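3-dehydroquinate dehydratase (Aquifex aeolicus, PDB 2EGZ) catalyses the cis-dehydration of 3-dehydroquinate to 3-dehydroshikimate through a Schiff-base intermediate, the third step of the chorismate pathway. Local coordinates at residues B[180-194]-B[203-217]. Sequence-based numbering, arbitrary orientation.
Sequences RLAGYVFGSVITYCS and QIPLEEMVELRKKFY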
loop_
_atom_site.group_PDB
_atom_site.type_symbol
_atom_site.label_atom_id
_atom_site.label_comp_id
_atom_site.label_asym_id
_atom_site.label_seq_id
_atom_site.Cartn_x
_atom_site.Cartn_y
_atom_site.Cartn_z
ATOM N N ARG B 180 -4.180 5.513 -23.753
ATOM C CA ARG B 180 -3.242 6.630 -23.739
ATOM C C ARG B 180 -3.682 7.736 -24.691
ATOM O O ARG B 180 -3.327 8.904 -24.511
ATOM C CB ARG B 180 -1.837 6.127 -24.091
ATOM C CG ARG B 180 -1.311 5.122 -23.069
ATOM C CD ARG B 180 0.115 4.693 -23.375
ATOM N NE ARG B 180 0.589 3.704 -22.410
ATOM C CZ ARG B 180 1.089 3.993 -21.212
ATOM N NH1 ARG B 180 1.197 5.256 -20.811
ATOM N NH2 ARG B 180 1.473 3.017 -20.407
ATOM N N LEU B 181 -4.471 7.368 -25.695
ATOM C CA LEU B 181 -4.976 8.339 -26.657
ATOM C C LEU B 181 -6.427 8.708 -26.358
ATOM O O LEU B 181 -6.792 9.888 -26.363
ATOM C CB LEU B 181 -4.881 7.772 -28.077
ATOM C CG LEU B 181 -5.537 8.614 -29.175
ATOM C CD1 LEU B 181 -4.873 9.984 -29.232
ATOM C CD2 LEU B 181 -5.406 7.910 -30.514
ATOM N N ALA B 182 -7.247 7.697 -26.081
ATOM C CA ALA B 182 -8.672 7.897 -25.826
ATOM C C ALA B 182 -9.031 8.444 -24.445
ATOM O O ALA B 182 -10.150 8.917 -24.230
ATOM C CB ALA B 182 -9.419 6.586 -26.067
ATOM N N GLY B 183 -8.090 8.371 -23.510
ATOM C CA GLY B 183 -8.349 8.856 -22.167
ATOM C C GLY B 183 -8.860 10.283 -22.117
ATOM O O GLY B 183 -9.679 10.622 -21.261
ATOM N N TYR B 184 -8.379 11.120 -23.034
ATOM C CA TYR B 184 -8.779 12.527 -23.099
ATOM C C TYR B 184 -10.295 12.728 -23.110
ATOM O O TYR B 184 -10.828 13.611 -22.429
ATOM C CB TYR B 184 -8.182 13.173 -24.352
ATOM C CG TYR B 184 -8.442 14.658 -24.463
ATOM C CD1 TYR B 184 -8.017 15.533 -23.468
ATOM C CD2 TYR B 184 -9.102 15.189 -25.575
ATOM C CE1 TYR B 184 -8.240 16.906 -23.574
ATOM C CE2 TYR B 184 -9.331 16.559 -25.689
ATOM C CZ TYR B 184 -8.897 17.410 -24.684
ATOM O OH TYR B 184 -9.125 18.766 -24.782
ATOM N N VAL B 185 -10.980 11.906 -23.897
ATOM C CA VAL B 185 -12.432 11.983 -24.027
ATOM C C VAL B 185 -13.135 11.655 -22.710
ATOM O O VAL B 185 -14.287 12.040 -22.489
ATOM C CB VAL B 185 -12.897 11.038 -25.165
ATOM C CG1 VAL B 185 -14.341 10.631 -24.989
ATOM C CG2 VAL B 185 -12.703 11.745 -26.494
ATOM N N PHE B 186 -12.419 10.962 -21.831
ATOM C CA PHE B 186 -12.949 10.584 -20.529
ATOM C C PHE B 186 -12.421 11.486 -19.408
ATOM O O PHE B 186 -12.478 11.130 -18.231
ATOM C CB PHE B 186 -12.606 9.122 -20.251
ATOM C CG PHE B 186 -13.276 8.166 -21.191
ATOM C CD1 PHE B 186 -14.547 7.676 -20.915
ATOM C CD2 PHE B 186 -12.654 7.782 -22.370
ATOM C CE1 PHE B 186 -15.189 6.818 -21.799
ATOM C CE2 PHE B 186 -13.287 6.925 -23.264
ATOM C CZ PHE B 186 -14.562 6.441 -22.974
ATOM N N GLY B 187 -11.915 12.658 -19.778
ATOM C CA GLY B 187 -11.413 13.590 -18.781
ATOM C C GLY B 187 -9.956 13.462 -18.359
ATOM O O GLY B 187 -9.530 14.145 -17.429
ATOM N N SER B 188 -9.189 12.599 -19.017
ATOM C CA SER B 188 -7.772 12.439 -18.673
ATOM C C SER B 188 -7.040 13.645 -19.264
ATOM O O SER B 188 -7.080 13.871 -20.473
ATOM C CB SER B 188 -7.219 11.135 -19.253
ATOM O OG SER B 188 -5.965 10.819 -18.667
ATOM N N VAL B 189 -6.359 14.403 -18.408
ATOM C CA VAL B 189 -5.682 15.625 -18.829
ATOM C C VAL B 189 -4.213 15.528 -19.223
ATOM O O VAL B 189 -3.684 16.447 -19.856
ATOM C CB VAL B 189 -5.821 16.708 -17.743
ATOM C CG1 VAL B 189 -7.292 17.048 -17.551
ATOM C CG2 VAL B 189 -5.217 16.211 -16.424
ATOM N N ILE B 190 -3.559 14.435 -18.846
ATOM C CA ILE B 190 -2.149 14.227 -19.172
ATOM C C ILE B 190 -1.943 12.787 -19.617
ATOM O O ILE B 190 -2.533 11.863 -19.049
ATOM C CB ILE B 190 -1.233 14.491 -17.944
ATOM C CG1 ILE B 190 -1.360 15.945 -17.488
ATOM C CG2 ILE B 190 0.223 14.155 -18.287
ATOM C CD1 ILE B 190 -0.670 16.230 -16.152
ATOM N N THR B 191 -1.130 12.599 -20.651
ATOM C CA THR B 191 -0.823 11.264 -21.143
ATOM C C THR B 191 0.696 11.135 -21.044
ATOM O O THR B 191 1.411 12.129 -21.138
ATOM C CB THR B 191 -1.302 11.064 -22.604
ATOM O OG1 THR B 191 -1.207 9.675 -22.955
ATOM C CG2 THR B 191 -0.465 11.888 -23.566
ATOM N N TYR B 192 1.184 9.921 -20.832
ATOM C CA TYR B 192 2.617 9.693 -20.672
ATOM C C TYR B 192 3.194 8.870 -21.812
ATOM O O TYR B 192 2.640 7.836 -22.194
ATOM C CB TYR B 192 2.879 8.990 -19.337
ATOM C CG TYR B 192 2.442 9.798 -18.139
ATOM C CD1 TYR B 192 3.376 10.292 -17.229
ATOM C CD2 TYR B 192 1.092 10.091 -17.926
ATOM C CE1 TYR B 192 2.974 11.062 -16.125
ATOM C CE2 TYR B 192 0.681 10.859 -16.831
ATOM C CZ TYR B 192 1.627 11.339 -15.938
ATOM O OH TYR B 192 1.227 12.093 -14.858
ATOM N N CYS B 193 4.323 9.329 -22.335
ATOM C CA CYS B 193 4.976 8.662 -23.452
ATOM C C CYS B 193 6.390 8.241 -23.110
ATOM O O CYS B 193 6.909 8.561 -22.041
ATOM C CB CYS B 193 5.050 9.607 -24.656
ATOM S SG CYS B 193 3.482 10.147 -25.319
ATOM N N SER B 194 7.003 7.513 -24.037
ATOM C CA SER B 194 8.390 7.090 -23.897
ATOM C C SER B 194 9.124 8.114 -24.758
ATOM O O SER B 194 8.550 8.639 -25.711
ATOM C CB SER B 194 8.586 5.683 -24.464
ATOM O OG SER B 194 8.206 5.632 -25.824
ATOM N N GLN B 203 3.536 1.189 -24.403
ATOM C CA GLN B 203 4.054 2.549 -24.452
ATOM C C GLN B 203 3.954 3.129 -25.854
ATOM O O GLN B 203 3.945 2.398 -26.849
ATOM C CB GLN B 203 5.511 2.596 -23.982
ATOM C CG GLN B 203 5.725 2.045 -22.587
ATOM C CD GLN B 203 7.151 2.239 -22.098
ATOM O OE1 GLN B 203 8.102 2.154 -22.876
ATOM N NE2 GLN B 203 7.306 2.485 -20.801
ATOM N N ILE B 204 3.875 4.453 -25.923
ATOM C CA ILE B 204 3.784 5.159 -27.190
ATOM C C ILE B 204 4.848 6.248 -27.234
ATOM O O ILE B 204 4.979 7.028 -26.294
ATOM C CB ILE B 204 2.405 5.822 -27.362
ATOM C CG1 ILE B 204 1.313 4.753 -27.393
ATOM C CG2 ILE B 204 2.388 6.664 -28.636
ATOM C CD1 ILE B 204 -0.080 5.314 -27.572
ATOM N N PRO B 205 5.632 6.304 -28.322
ATOM C CA PRO B 205 6.682 7.320 -28.456
ATOM C C PRO B 205 6.120 8.739 -28.526
ATOM O O PRO B 205 5.070 8.977 -29.119
ATOM C CB PRO B 205 7.390 6.919 -29.750
ATOM C CG PRO B 205 7.220 5.419 -29.770
ATOM C CD PRO B 205 5.770 5.269 -29.363
ATOM N N LEU B 206 6.838 9.676 -27.918
ATOM C CA LEU B 206 6.436 11.075 -27.895
ATOM C C LEU B 206 6.048 11.624 -29.266
ATOM O O LEU B 206 4.999 12.250 -29.415
ATOM C CB LEU B 206 7.567 11.918 -27.303
ATOM C CG LEU B 206 7.454 13.441 -27.385
ATOM C CD1 LEU B 206 6.164 13.922 -26.729
ATOM C CD2 LEU B 206 8.657 14.059 -26.696
ATOM N N GLU B 207 6.891 11.395 -30.268
ATOM C CA GLU B 207 6.612 11.896 -31.609
ATOM C C GLU B 207 5.284 11.397 -32.153
ATOM O O GLU B 207 4.541 12.150 -32.777
ATOM C CB GLU B 207 7.731 11.504 -32.578
ATOM C CG GLU B 207 9.064 12.166 -32.288
ATOM C CD GLU B 207 10.100 11.870 -33.355
ATOM O OE1 GLU B 207 10.381 10.678 -33.600
ATOM O OE2 GLU B 207 10.634 12.831 -33.949
ATOM N N GLU B 208 4.988 10.123 -31.921
ATOM C CA GLU B 208 3.743 9.543 -32.401
ATOM C C GLU B 208 2.522 10.133 -31.694
ATOM O O GLU B 208 1.515 10.431 -32.336
ATOM C CB GLU B 208 3.771 8.018 -32.233
ATOM C CG GLU B 208 4.713 7.319 -33.210
ATOM C CD GLU B 208 4.785 5.814 -32.996
ATOM O OE1 GLU B 208 3.721 5.186 -32.795
ATOM O OE2 GLU B 208 5.905 5.257 -33.039
ATOM N N MET B 209 2.610 10.319 -30.381
ATOM C CA MET B 209 1.477 10.871 -29.638
ATOM C C MET B 209 1.180 12.309 -30.061
ATOM O O MET B 209 0.029 12.740 -30.066
ATOM C CB MET B 209 1.744 10.822 -28.134
ATOM C CG MET B 209 0.569 11.291 -27.287
ATOM S SD MET B 209 -0.947 10.306 -27.526
ATOM C CE MET B 209 -0.618 8.983 -26.390
ATOM N N VAL B 210 2.222 13.054 -30.413
ATOM C CA VAL B 210 2.029 14.433 -30.841
ATOM C C VAL B 210 1.172 14.468 -32.104
ATOM O O VAL B 210 0.233 15.260 -32.216
ATOM C CB VAL B 210 3.384 15.115 -31.118
ATOM C CG1 VAL B 210 3.174 16.436 -31.840
ATOM C CG2 VAL B 210 4.111 15.349 -29.797
ATOM N N GLU B 211 1.490 13.598 -33.052
ATOM C CA GLU B 211 0.740 13.549 -34.294
ATOM C C GLU B 211 -0.671 13.005 -34.074
ATOM O O GLU B 211 -1.611 13.433 -34.744
ATOM C CB GLU B 211 1.476 12.694 -35.324
ATOM C CG GLU B 211 0.961 12.890 -36.741
ATOM C CD GLU B 211 0.970 14.353 -37.161
ATOM O OE1 GLU B 211 2.050 14.985 -37.109
ATOM O OE2 GLU B 211 -0.104 14.871 -37.542
ATOM N N LEU B 212 -0.819 12.067 -33.140
ATOM C CA LEU B 212 -2.136 11.489 -32.852
ATOM C C LEU B 212 -3.041 12.517 -32.189
ATOM O O LEU B 212 -4.236 12.585 -32.482
ATOM C CB LEU B 212 -2.000 10.262 -31.941
ATOM C CG LEU B 212 -1.275 9.048 -32.532
ATOM C CD1 LEU B 212 -1.047 8.002 -31.453
ATOM C CD2 LEU B 212 -2.097 8.467 -33.673
ATOM N N ARG B 213 -2.471 13.317 -31.294
ATOM C CA ARG B 213 -3.244 14.344 -30.605
ATOM C C ARG B 213 -3.762 15.368 -31.614
ATOM O O ARG B 213 -4.885 15.858 -31.501
ATOM C CB ARG B 213 -2.390 15.050 -29.542
ATOM C CG ARG B 213 -3.164 16.111 -28.753
ATOM C CD ARG B 213 -2.284 16.814 -27.719
ATOM N NE ARG B 213 -1.100 17.404 -28.341
ATOM C CZ ARG B 213 -0.126 18.009 -27.671
ATOM N NH1 ARG B 213 -0.188 18.115 -26.347
ATOM N NH2 ARG B 213 0.923 18.491 -28.327
ATOM N N LYS B 214 -2.938 15.682 -32.606
ATOM C CA LYS B 214 -3.321 16.647 -33.630
ATOM C C LYS B 214 -4.407 16.066 -34.529
ATOM O O LYS B 214 -5.403 16.722 -34.817
ATOM C CB LYS B 214 -2.093 17.036 -34.463
ATOM C CG LYS B 214 -2.386 17.989 -35.608
ATOM C CD LYS B 214 -1.114 18.376 -36.359
ATOM C CE LYS B 214 -0.165 19.189 -35.478
ATOM N NZ LYS B 214 0.998 19.761 -36.232
ATOM N N LYS B 215 -4.217 14.818 -34.947
ATOM C CA LYS B 215 -5.170 14.144 -35.824
ATOM C C LYS B 215 -6.551 13.933 -35.214
ATOM O O LYS B 215 -7.566 14.109 -35.889
ATOM C CB LYS B 215 -4.607 12.784 -36.262
ATOM C CG LYS B 215 -5.512 12.018 -37.219
ATOM C CD LYS B 215 -5.012 10.597 -37.483
ATOM C CE LYS B 215 -3.699 10.575 -38.263
ATOM N NZ LYS B 215 -3.274 9.173 -38.582
ATOM N N PHE B 216 -6.595 13.568 -33.937
ATOM C CA PHE B 216 -7.867 13.291 -33.274
ATOM C C PHE B 216 -8.539 14.423 -32.508
ATOM O O PHE B 216 -9.770 14.464 -32.413
ATOM C CB PHE B 216 -7.692 12.091 -32.343
ATOM C CG PHE B 216 -7.596 10.782 -33.068
ATOM C CD1 PHE B 216 -8.746 10.126 -33.488
ATOM C CD2 PHE B 216 -6.357 10.233 -33.381
ATOM C CE1 PHE B 216 -8.667 8.938 -34.215
ATOM C CE2 PHE B 216 -6.267 9.046 -34.110
ATOM C CZ PHE B 216 -7.424 8.397 -34.528
ATOM N N TYR B 217 -7.751 15.345 -31.964
ATOM C CA TYR B 217 -8.324 16.429 -31.179
ATOM C C TYR B 217 -7.901 17.820 -31.632
ATOM O O TYR B 217 -8.305 18.807 -31.024
ATOM C CB TYR B 217 -7.938 16.262 -29.703
ATOM C CG TYR B 217 -8.194 14.880 -29.138
ATOM C CD1 TYR B 217 -9.465 14.308 -29.194
ATOM C CD2 TYR B 217 -7.169 14.155 -28.526
ATOM C CE1 TYR B 217 -9.713 13.043 -28.650
ATOM C CE2 TYR B 217 -7.404 12.893 -27.980
ATOM C CZ TYR B 217 -8.678 12.345 -28.044
ATOM O OH TYR B 217 -8.919 11.102 -27.496
HETATM O O HOH W 1 3.780 5.598 -23.004
#
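Tyr217 OH donates to Leu181 O over 2.7 Å, the shortest polar bond between 180-194 and 203-217; the acceptor lies at the edge of the phenol ring, in its plane. Over one face of that ring comes Tyr184, whose CD2 sits above the centre in an edge-to-face pair with planes at 56°, while Phe216 CB covers the opposite face. An alanine in place of Tyr217 would probably leave Leu181 O without this donor and open a gap beside Tyr184. Leu181 acts as a knob among Met209, Leu212, Phe216 and Tyr217: with CG anti to the backbone N (chi1 173°), CD1 reaches Leu212 CB at 4.0 Å and CD2 meets Phe216 CD2 at 3.8 Å. Met209, bent at chi2 and chi3, brings CE to 3.6 Å from Thr191 OG1, the hydroxyl that itself donates to Arg180 O. Near the helix start, a single bridge pairs Ser194 with Pro205: Ser194 N binds Ile204 O at 3.1 Å, and Leu206 N binds Ser194 O at 3.0 Å. Arg180 and Gln203, the latter predicted, belong to the 3-dehydroquinate site; Gln203 OE1 is held by Phe199 N and Ala200 N. In this TIM barrel, the C-terminal helix 206-217 thus packs against helix 179-182, Thr191 of strand 190-192 and the residues that follow, with Cys193 SG 3.4 Å from Met209 CB, while Leu206, Met209 and Arg213 also touch Ile3 of strand 2-7.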